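Local coordinates for putative exported protein (Bacteroides fragilis NCTC 9343, PDB 3IEE) that is of unknown function but is a mainly helical, probably exported and perhaps lipid-anchored protein of a gut bacterium, at residues V204-L217 and Y230-V244. Sequence-based numbering, arbitrary orientation. Where two conformers were deposited one is given.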
ATOM      1  N   VAL A 204       8.395   4.613  -9.638  1.00 13.05           N
ATOM      2  CA  VAL A 204       9.711   4.029  -9.963  1.00 12.73           C
ATOM      3  C   VAL A 204      10.763   5.119 -10.081  1.00 12.85           C
ATOM      4  O   VAL A 204      11.925   4.979  -9.598  1.00 13.72           O
ATOM      5  CB  VAL A 204       9.660   3.169 -11.227  1.00 15.74           C
ATOM      6  CG1 VAL A 204      11.091   2.822 -11.666  1.00 13.53           C
ATOM      7  CG2 VAL A 204       8.779   1.931 -10.985  1.00 11.30           C
ATOM      8  N   ALA A 205      10.371   6.271 -10.627  1.00 12.54           N
ATOM      9  CA  ALA A 205      11.294   7.400 -10.705  1.00 13.96           C
ATOM     10  C   ALA A 205      11.598   7.948  -9.308  1.00 13.63           C
ATOM     11  O   ALA A 205      12.729   8.339  -9.028  1.00 15.52           O
ATOM     12  CB  ALA A 205      10.692   8.519 -11.640  1.00 14.33           C
ATOM     13  N   GLU A 206      10.620   7.950  -8.400  1.00 13.69           N
ATOM     14  CA  GLU A 206      10.875   8.356  -6.996  1.00 15.58           C
ATOM     15  C   GLU A 206      11.828   7.380  -6.343  1.00 13.78           C
ATOM     16  O   GLU A 206      12.778   7.784  -5.638  1.00 14.72           O
ATOM     17  CB  GLU A 206       9.604   8.387  -6.169  1.00 16.61           C
ATOM     18  CG  GLU A 206       8.650   9.498  -6.536  1.00 25.83           C
ATOM     19  CD  GLU A 206       7.331   9.416  -5.764  1.00 27.01           C
ATOM     20  OE1 GLU A 206       7.233   8.665  -4.739  1.00 29.77           O
ATOM     21  OE2 GLU A 206       6.381  10.112  -6.225  1.00 38.41           O
ATOM     22  N   LEU A 207      11.552   6.095  -6.540  1.00 13.51           N
ATOM     23  CA  LEU A 207      12.410   5.053  -5.974  1.00 12.19           C
ATOM     24  C   LEU A 207      13.845   5.217  -6.476  1.00 11.83           C
ATOM     25  O   LEU A 207      14.820   5.072  -5.723  1.00 12.29           O
ATOM     26  CB  LEU A 207      11.835   3.680  -6.258  1.00 13.02           C
ATOM     27  CG  LEU A 207      12.579   2.503  -5.583  1.00 12.36           C
ATOM     28  CD1 LEU A 207      12.767   2.650  -4.071  1.00 12.20           C
ATOM     29  CD2 LEU A 207      11.855   1.205  -5.940  1.00 13.93           C
ATOM     30  N   THR A 208      13.969   5.487  -7.768  1.00 10.54           N
ATOM     31  CA  THR A 208      15.297   5.709  -8.360  1.00 12.48           C
ATOM     32  C   THR A 208      16.041   6.903  -7.710  1.00 10.92           C
ATOM     33  O   THR A 208      17.209   6.787  -7.384  1.00 12.03           O
ATOM     34  CB  THR A 208      15.181   5.861  -9.861  1.00 13.23           C
ATOM     35  OG1 THR A 208      14.652   4.649 -10.437  1.00 13.89           O
ATOM     36  CG2 THR A 208      16.555   6.185 -10.482  1.00 15.74           C
ATOM     37  N   LYS A 209      15.339   8.037  -7.519  1.00 13.40           N
ATOM     38  CA  LYS A 209      15.906   9.168  -6.807  1.00 13.97           C
ATOM     39  C   LYS A 209      16.329   8.793  -5.393  1.00 12.29           C
ATOM     40  O   LYS A 209      17.409   9.209  -4.937  1.00 10.82           O
ATOM     41  CB  LYS A 209      14.918  10.336  -6.739  1.00 17.40           C
ATOM     42  CG  LYS A 209      14.710  11.020  -8.054  1.00 25.88           C
ATOM     43  CD  LYS A 209      13.527  12.044  -7.966  1.00 28.67           C
ATOM     44  CE  LYS A 209      12.572  12.007  -9.228  1.00 40.58           C
ATOM     45  NZ  LYS A 209      11.061  11.793  -8.924  1.00 35.65           N
ATOM     46  N   GLN A 210      15.493   8.010  -4.683  1.00 10.51           N
ATOM     47  CA  GLN A 210      15.857   7.553  -3.341  1.00 10.06           C
ATOM     48  C   GLN A 210      17.132   6.696  -3.391  1.00 10.89           C
ATOM     49  O   GLN A 210      18.046   6.799  -2.547  1.00 11.08           O
ATOM     50  CB  GLN A 210      14.669   6.790  -2.699  1.00 10.82           C
ATOM     51  CG  GLN A 210      13.498   7.742  -2.428  1.00 11.14           C
ATOM     52  CD  GLN A 210      12.181   7.090  -2.253  1.00 13.15           C
ATOM     53  OE1 GLN A 210      12.059   5.868  -2.136  1.00 14.52           O
ATOM     54  NE2 GLN A 210      11.144   7.926  -2.291  1.00 16.28           N
ATOM     55  N   LEU A 211      17.194   5.801  -4.374  1.00 10.77           N
ATOM     56  CA  LEU A 211      18.352   4.911  -4.501  1.00 11.61           C
ATOM     57  C   LEU A 211      19.625   5.717  -4.816  1.00 10.95           C
ATOM     58  O   LEU A 211      20.656   5.478  -4.206  1.00 11.00           O
ATOM     59  CB  LEU A 211      18.108   3.827  -5.539  1.00  9.68           C
ATOM     60  CG  LEU A 211      19.245   2.866  -5.800  1.00 12.20           C
ATOM     61  CD1 LEU A 211      19.705   2.211  -4.511  1.00 12.35           C
ATOM     62  CD2 LEU A 211      18.804   1.807  -6.852  1.00 10.29           C
ATOM     63  N   ASP A 212      19.529   6.690  -5.718  1.00 12.22           N
ATOM     64  CA  ASP A 212      20.645   7.650  -6.021  1.00 14.45           C
ATOM     65  C   ASP A 212      21.099   8.364  -4.741  1.00 11.71           C
ATOM     66  O   ASP A 212      22.256   8.476  -4.467  1.00 11.36           O
ATOM     67  CB  ASP A 212      20.229   8.704  -7.078  1.00 14.02           C
ATOM     68  CG  ASP A 212      20.067   8.146  -8.505  1.00 20.45           C
ATOM     69  OD1 ASP A 212      20.590   7.076  -8.817  1.00 21.03           O
ATOM     70  OD2 ASP A 212      19.419   8.839  -9.334  1.00 26.34           O
ATOM     71  N   ALA A 213      20.148   8.807  -3.906  1.00 11.40           N
ATOM     72  CA  ALA A 213      20.506   9.454  -2.645  1.00 12.31           C
ATOM     73  C   ALA A 213      21.247   8.498  -1.717  1.00 10.02           C
ATOM     74  O   ALA A 213      22.278   8.854  -1.092  1.00 11.76           O
ATOM     75  CB  ALA A 213      19.290  10.017  -1.949  1.00 10.85           C
ATOM     76  N   ALA A 214      20.754   7.267  -1.642  1.00 11.18           N
ATOM     77  CA  ALA A 214      21.346   6.196  -0.803  1.00 11.87           C
ATOM     78  C   ALA A 214      22.751   5.902  -1.225  1.00 10.93           C
ATOM     79  O   ALA A 214      23.655   5.738  -0.377  1.00 10.31           O
ATOM     80  CB  ALA A 214      20.525   4.928  -0.912  1.00 14.21           C
ATOM     81  N   LYS A 215      22.987   5.873  -2.532  1.00 10.61           N
ATOM     82  CA  LYS A 215      24.325   5.550  -3.075  1.00 12.02           C
ATOM     83  C   LYS A 215      25.373   6.640  -2.776  1.00 11.54           C
ATOM     84  O   LYS A 215      26.591   6.377  -2.808  1.00 10.06           O
ATOM     85  CB  LYS A 215      24.225   5.298  -4.575  1.00 11.86           C
ATOM     86  CG  LYS A 215      23.583   3.965  -4.985  1.00 12.53           C
ATOM     87  CD  LYS A 215      23.423   3.868  -6.487  1.00 14.07           C
ATOM     88  CE  LYS A 215      22.911   2.534  -6.915  1.00 23.54           C
ATOM     89  NZ  LYS A 215      22.546   2.526  -8.388  1.00 21.88           N
ATOM     90  N   LYS A 216      24.920   7.858  -2.449  1.00 10.17           N
ATOM     91  CA  LYS A 216      25.819   8.903  -2.050  1.00 13.20           C
ATOM     92  C   LYS A 216      26.245   8.817  -0.599  1.00 12.55           C
ATOM     93  O   LYS A 216      27.158   9.535  -0.207  1.00 12.52           O
ATOM     94  CB  LYS A 216      25.197  10.292  -2.313  1.00 14.48           C
ATOM     95  CG  LYS A 216      24.795  10.475  -3.743  1.00 17.64           C
ATOM     96  CD  LYS A 216      24.110  11.817  -3.957  1.00 18.74           C
ATOM     97  CE  LYS A 216      23.538  11.842  -5.373  1.00 18.49           C
ATOM     98  NZ  LYS A 216      22.919  13.118  -5.643  1.00 27.20           N
ATOM     99  N   LEU A 217      25.589   7.980   0.219  1.00  9.54           N
ATOM    100  CA  LEU A 217      25.863   8.020   1.637  1.00  8.81           C
ATOM    101  C   LEU A 217      27.300   7.461   1.912  1.00 10.61           C
ATOM    102  O   LEU A 217      27.742   6.518   1.220  1.00 10.07           O
ATOM    103  CB  LEU A 217      24.787   7.268   2.423  1.00 12.48           C
ATOM    104  CG  LEU A 217      23.345   7.830   2.384  1.00 10.48           C
ATOM    105  CD1 LEU A 217      22.418   6.874   3.105  1.00 13.63           C
ATOM    106  CD2 LEU A 217      23.362   9.266   2.947  1.00 14.57           C
ATOM    107  N   TYR A 230      23.238  -3.366   4.366  1.00 12.59           N
ATOM    108  CA  TYR A 230      22.717  -2.158   3.696  1.00 12.16           C
ATOM    109  C   TYR A 230      23.001  -2.208   2.189  1.00 10.97           C
ATOM    110  O   TYR A 230      22.106  -2.056   1.365  1.00 11.41           O
ATOM    111  CB  TYR A 230      23.298  -0.919   4.331  1.00 10.56           C
ATOM    112  CG  TYR A 230      22.736   0.344   3.735  1.00 11.55           C
ATOM    113  CD1 TYR A 230      21.358   0.646   3.812  1.00 13.36           C
ATOM    114  CD2 TYR A 230      23.562   1.234   3.088  1.00 13.61           C
ATOM    115  CE1 TYR A 230      20.866   1.761   3.238  1.00 15.12           C
ATOM    116  CE2 TYR A 230      23.069   2.387   2.524  1.00 14.34           C
ATOM    117  CZ  TYR A 230      21.748   2.666   2.611  1.00 13.48           C
ATOM    118  OH  TYR A 230      21.250   3.788   2.061  1.00 14.54           O
ATOM    119  N   GLN A 231      24.236  -2.503   1.817  1.00 11.32           N
ATOM    120  CA  GLN A 231      24.580  -2.547   0.388  1.00 11.38           C
ATOM    121  C   GLN A 231      23.876  -3.717  -0.346  1.00 13.09           C
ATOM    122  O   GLN A 231      23.498  -3.568  -1.490  1.00 13.47           O
ATOM    123  CB  GLN A 231      26.087  -2.526   0.187  1.00 11.15           C
ATOM    124  CG  GLN A 231      26.742  -1.282   0.748  1.00 12.32           C
ATOM    125  CD  GLN A 231      28.152  -1.115   0.246  1.00 12.51           C
ATOM    126  OE1 GLN A 231      28.813  -2.115  -0.135  1.00 12.94           O
ATOM    127  NE2 GLN A 231      28.634   0.136   0.241  1.00 12.27           N
ATOM    128  N   ALA A 232      23.638  -4.858   0.330  1.00 12.68           N
ATOM    129  CA  ALA A 232      22.807  -5.934  -0.240  1.00 13.39           C
ATOM    130  C   ALA A 232      21.373  -5.451  -0.503  1.00 12.11           C
ATOM    131  O   ALA A 232      20.809  -5.714  -1.578  1.00 14.76           O
ATOM    132  CB  ALA A 232      22.790  -7.163   0.707  1.00 14.57           C
ATOM    133  N   PHE A 233      20.832  -4.677   0.435  1.00 11.55           N
ATOM    134  CA  PHE A 233      19.495  -4.082   0.273  1.00 12.40           C
ATOM    135  C   PHE A 233      19.486  -3.179  -0.959  1.00 13.01           C
ATOM    136  O   PHE A 233      18.605  -3.306  -1.823  1.00 13.33           O
ATOM    137  CB  PHE A 233      19.085  -3.294   1.517  1.00 13.77           C
ATOM    138  CG  PHE A 233      17.813  -2.506   1.357  1.00 10.79           C
ATOM    139  CD1 PHE A 233      16.576  -3.152   1.394  1.00 17.52           C
ATOM    140  CD2 PHE A 233      17.842  -1.118   1.187  1.00 16.88           C
ATOM    141  CE1 PHE A 233      15.400  -2.443   1.235  1.00 19.46           C
ATOM    142  CE2 PHE A 233      16.694  -0.438   1.051  1.00 15.43           C
ATOM    143  CZ  PHE A 233      15.470  -1.091   1.088  1.00 18.71           C
ATOM    144  N   LEU A 234      20.486  -2.294  -1.075  1.00 11.97           N
ATOM    145  CA  LEU A 234      20.545  -1.375  -2.220  1.00 10.05           C
ATOM    146  C   LEU A 234      20.589  -2.126  -3.564  1.00 10.54           C
ATOM    147  O   LEU A 234      19.976  -1.714  -4.543  1.00 11.63           O
ATOM    148  CB  LEU A 234      21.757  -0.459  -2.116  1.00 10.51           C
ATOM    149  CG  LEU A 234      21.806   0.559  -0.992  1.00 14.01           C
ATOM    150  CD1 LEU A 234      22.946   1.563  -1.167  1.00 10.89           C
ATOM    151  CD2 LEU A 234      20.466   1.253  -0.874  1.00 13.64           C
ATOM    152  N   SER A 235      21.381  -3.190  -3.595  0.60 11.43           N
ATOM    153  CA  SER A 235      21.480  -4.029  -4.795  0.60 11.86           C
ATOM    154  C   SER A 235      20.129  -4.639  -5.149  0.60 11.46           C
ATOM    155  O   SER A 235      19.724  -4.666  -6.332  0.60 13.09           O
ATOM    156  CB  SER A 235      22.565  -5.100  -4.596  0.60 11.90           C
ATOM    157  OG  SER A 235      22.727  -5.890  -5.770  0.60 12.18           O
ATOM    158  N   GLN A 236      19.389  -5.046  -4.137  1.00 13.68           N
ATOM    159  CA  GLN A 236      18.064  -5.626  -4.339  1.00 13.56           C
ATOM    160  C   GLN A 236      17.014  -4.606  -4.781  1.00 14.38           C
ATOM    161  O   GLN A 236      16.100  -4.916  -5.569  1.00 13.63           O
ATOM    162  CB  GLN A 236      17.640  -6.340  -3.073  1.00 18.61           C
ATOM    163  CG  GLN A 236      18.515  -7.536  -2.909  1.00 24.93           C
ATOM    164  CD  GLN A 236      18.195  -8.312  -1.680  1.00 34.56           C
ATOM    165  OE1 GLN A 236      17.044  -8.698  -1.492  1.00 44.64           O
ATOM    166  NE2 GLN A 236      19.196  -8.569  -0.839  1.00 42.03           N
ATOM    167  N   VAL A 237      17.150  -3.397  -4.275  1.00 14.32           N
ATOM    168  CA  VAL A 237      16.286  -2.311  -4.736  1.00 12.49           C
ATOM    169  C   VAL A 237      16.504  -2.063  -6.223  1.00 12.49           C
ATOM    170  O   VAL A 237      15.564  -1.920  -6.998  1.00 13.06           O
ATOM    171  CB  VAL A 237      16.485  -1.007  -3.935  1.00 13.24           C
ATOM    172  CG1 VAL A 237      15.659   0.124  -4.591  1.00 11.66           C
ATOM    173  CG2 VAL A 237      16.173  -1.235  -2.448  1.00 12.79           C
ATOM    174  N   GLU A 238      17.748  -2.026  -6.641  1.00 11.22           N
ATOM    175  CA  GLU A 238      18.082  -1.848  -8.032  1.00 13.33           C
ATOM    176  C   GLU A 238      17.496  -2.980  -8.904  1.00 12.23           C
ATOM    177  O   GLU A 238      16.918  -2.724  -9.968  1.00 12.50           O
ATOM    178  CB  GLU A 238      19.573  -1.692  -8.168  1.00 16.21           C
ATOM    179  CG  GLU A 238      19.996  -1.388  -9.604  1.00 16.16           C
ATOM    180  CD  GLU A 238      21.294  -0.657  -9.734  1.00 24.77           C
ATOM    181  OE1 GLU A 238      21.845  -0.173  -8.745  1.00 22.29           O
ATOM    182  OE2 GLU A 238      21.786  -0.566 -10.884  1.00 30.82           O
ATOM    183  N   THR A 239      17.609  -4.218  -8.434  1.00 13.18           N
ATOM    184  CA  THR A 239      16.976  -5.356  -9.122  1.00 14.28           C
ATOM    185  C   THR A 239      15.468  -5.178  -9.248  1.00 12.72           C
ATOM    186  O   THR A 239      14.855  -5.473 -10.290  1.00 13.20           O
ATOM    187  CB  THR A 239      17.301  -6.646  -8.342  1.00 17.13           C
ATOM    188  OG1 THR A 239      18.721  -6.823  -8.408  1.00 15.65           O
ATOM    189  CG2 THR A 239      16.578  -7.887  -8.888  1.00 18.66           C
ATOM    190  N   PHE A 240      14.871  -4.702  -8.174  1.00 12.47           N
ATOM    191  CA  PHE A 240      13.425  -4.460  -8.145  1.00 11.66           C
ATOM    192  C   PHE A 240      13.011  -3.395  -9.182  1.00 10.51           C
ATOM    193  O   PHE A 240      12.062  -3.582  -9.946  1.00 12.74           O
ATOM    194  CB  PHE A 240      13.019  -4.040  -6.748  1.00 14.38           C
ATOM    195  CG  PHE A 240      11.565  -3.730  -6.610  1.00 14.18           C
ATOM    196  CD1 PHE A 240      11.064  -2.427  -6.787  1.00 14.11           C
ATOM    197  CD2 PHE A 240      10.697  -4.716  -6.234  1.00 13.50           C
ATOM    198  CE1 PHE A 240       9.675  -2.144  -6.604  1.00 14.00           C
ATOM    199  CE2 PHE A 240       9.353  -4.448  -6.066  1.00 13.34           C
ATOM    200  CZ  PHE A 240       8.846  -3.184  -6.227  1.00 14.07           C
ATOM    201  N   ILE A 241      13.747  -2.289  -9.207  1.00 12.09           N
ATOM    202  CA  ILE A 241      13.479  -1.228 -10.174  1.00 12.85           C
ATOM    203  C   ILE A 241      13.517  -1.777 -11.595  1.00 13.14           C
ATOM    204  O   ILE A 241      12.629  -1.502 -12.421  1.00 14.11           O
ATOM    205  CB  ILE A 241      14.471  -0.069 -10.023  1.00 13.31           C
ATOM    206  CG1 ILE A 241      14.276   0.696  -8.694  1.00 13.31           C
ATOM    207  CG2 ILE A 241      14.442   0.903 -11.280  1.00 12.11           C
ATOM    208  CD1 ILE A 241      15.453   1.594  -8.403  1.00 12.43           C
ATOM    209  N   LYS A 242      14.534  -2.567 -11.887  1.00 12.93           N
ATOM    210  CA  LYS A 242      14.707  -3.130 -13.228  1.00 13.89           C
ATOM    211  C   LYS A 242      13.552  -4.115 -13.572  1.00 13.61           C
ATOM    212  O   LYS A 242      13.065  -4.139 -14.715  1.00 14.10           O
ATOM    213  CB  LYS A 242      16.089  -3.762 -13.377  1.00 17.56           C
ATOM    214  CG  LYS A 242      17.184  -2.690 -13.416  1.00 20.85           C
ATOM    215  CD  LYS A 242      18.641  -3.161 -13.742  1.00 26.60           C
ATOM    216  CE  LYS A 242      19.324  -3.886 -12.596  1.00 33.36           C
ATOM    217  NZ  LYS A 242      20.835  -3.966 -12.733  1.00 37.77           N
ATOM    218  N   GLN A 243      13.135  -4.909 -12.603  1.00 13.32           N
ATOM    219  CA  GLN A 243      12.011  -5.841 -12.802  1.00 15.27           C
ATOM    220  C   GLN A 243      10.710  -5.061 -13.062  1.00 12.61           C
ATOM    221  O   GLN A 243       9.917  -5.450 -13.910  1.00 12.28           O
ATOM    222  CB  GLN A 243      11.841  -6.739 -11.583  1.00 16.64           C
ATOM    223  CG  GLN A 243      12.903  -7.829 -11.412  1.00 18.86           C
ATOM    224  CD  GLN A 243      12.468  -8.867 -10.340  1.00 26.58           C
ATOM    225  OE1 GLN A 243      11.538  -8.633  -9.536  1.00 31.09           O
ATOM    226  NE2 GLN A 243      13.107 -10.018 -10.360  1.00 30.50           N
ATOM    227  N   VAL A 244      10.482  -3.967 -12.336  1.00 11.85           N
ATOM    228  CA  VAL A 244       9.238  -3.215 -12.509  1.00 10.10           C
ATOM    229  C   VAL A 244       9.256  -2.627 -13.912  1.00 10.29           C
ATOM    230  O   VAL A 244       8.249  -2.682 -14.603  1.00 12.88           O
ATOM    231  CB  VAL A 244       9.021  -2.100 -11.480  1.00 13.37           C
ATOM    232  CG1 VAL A 244       7.747  -1.225 -11.861  1.00 12.36           C
ATOM    233  CG2 VAL A 244       8.922  -2.673 -10.051  1.00 12.86           C
TER
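V204-L217 and Y230-V244 lie on the successive helices 197-215 and 224-247, which pack antiparallel; the segment axes come within 10.5 Å at their closest and cross at -157°. Two side chains pack knobs-into-holes. L211 enters the hole formed by L234, V237, E238 and I241. With CG anti to the backbone N (chi1 178°), its isobutyl group reaches across to the facing helix, where CD1 meets CD2 of L234 at 3.8 Å and CD2 meets CD1 of I241 at 3.7 Å. I241 returns the fit among V204, L207, T208 and L211. Its CG1 lies 3.7 Å from CD2 of L207, and that same methyl also touches the F240 ring. V204 CG2 presses tightly on V244 CG1, at 3.4 Å. Towards the other end, A214 CB lies 3.3 Å from OH of Y230, whose hydroxyl is hydrogen-bonded to S174 of helix 169-189. The extended side chain of K215 runs along the solvent side to a salt bridge, NZ to OE1 of E238 at 2.8 Å, approaching from above the carboxylate plane. K242, one turn on from E238, makes a long salt bridge from NZ to its OE2. Helix 169-189 also touches L207 and F240. The hairpin is thus held mainly by aliphatic packing, with one ion pair across its more exposed margin.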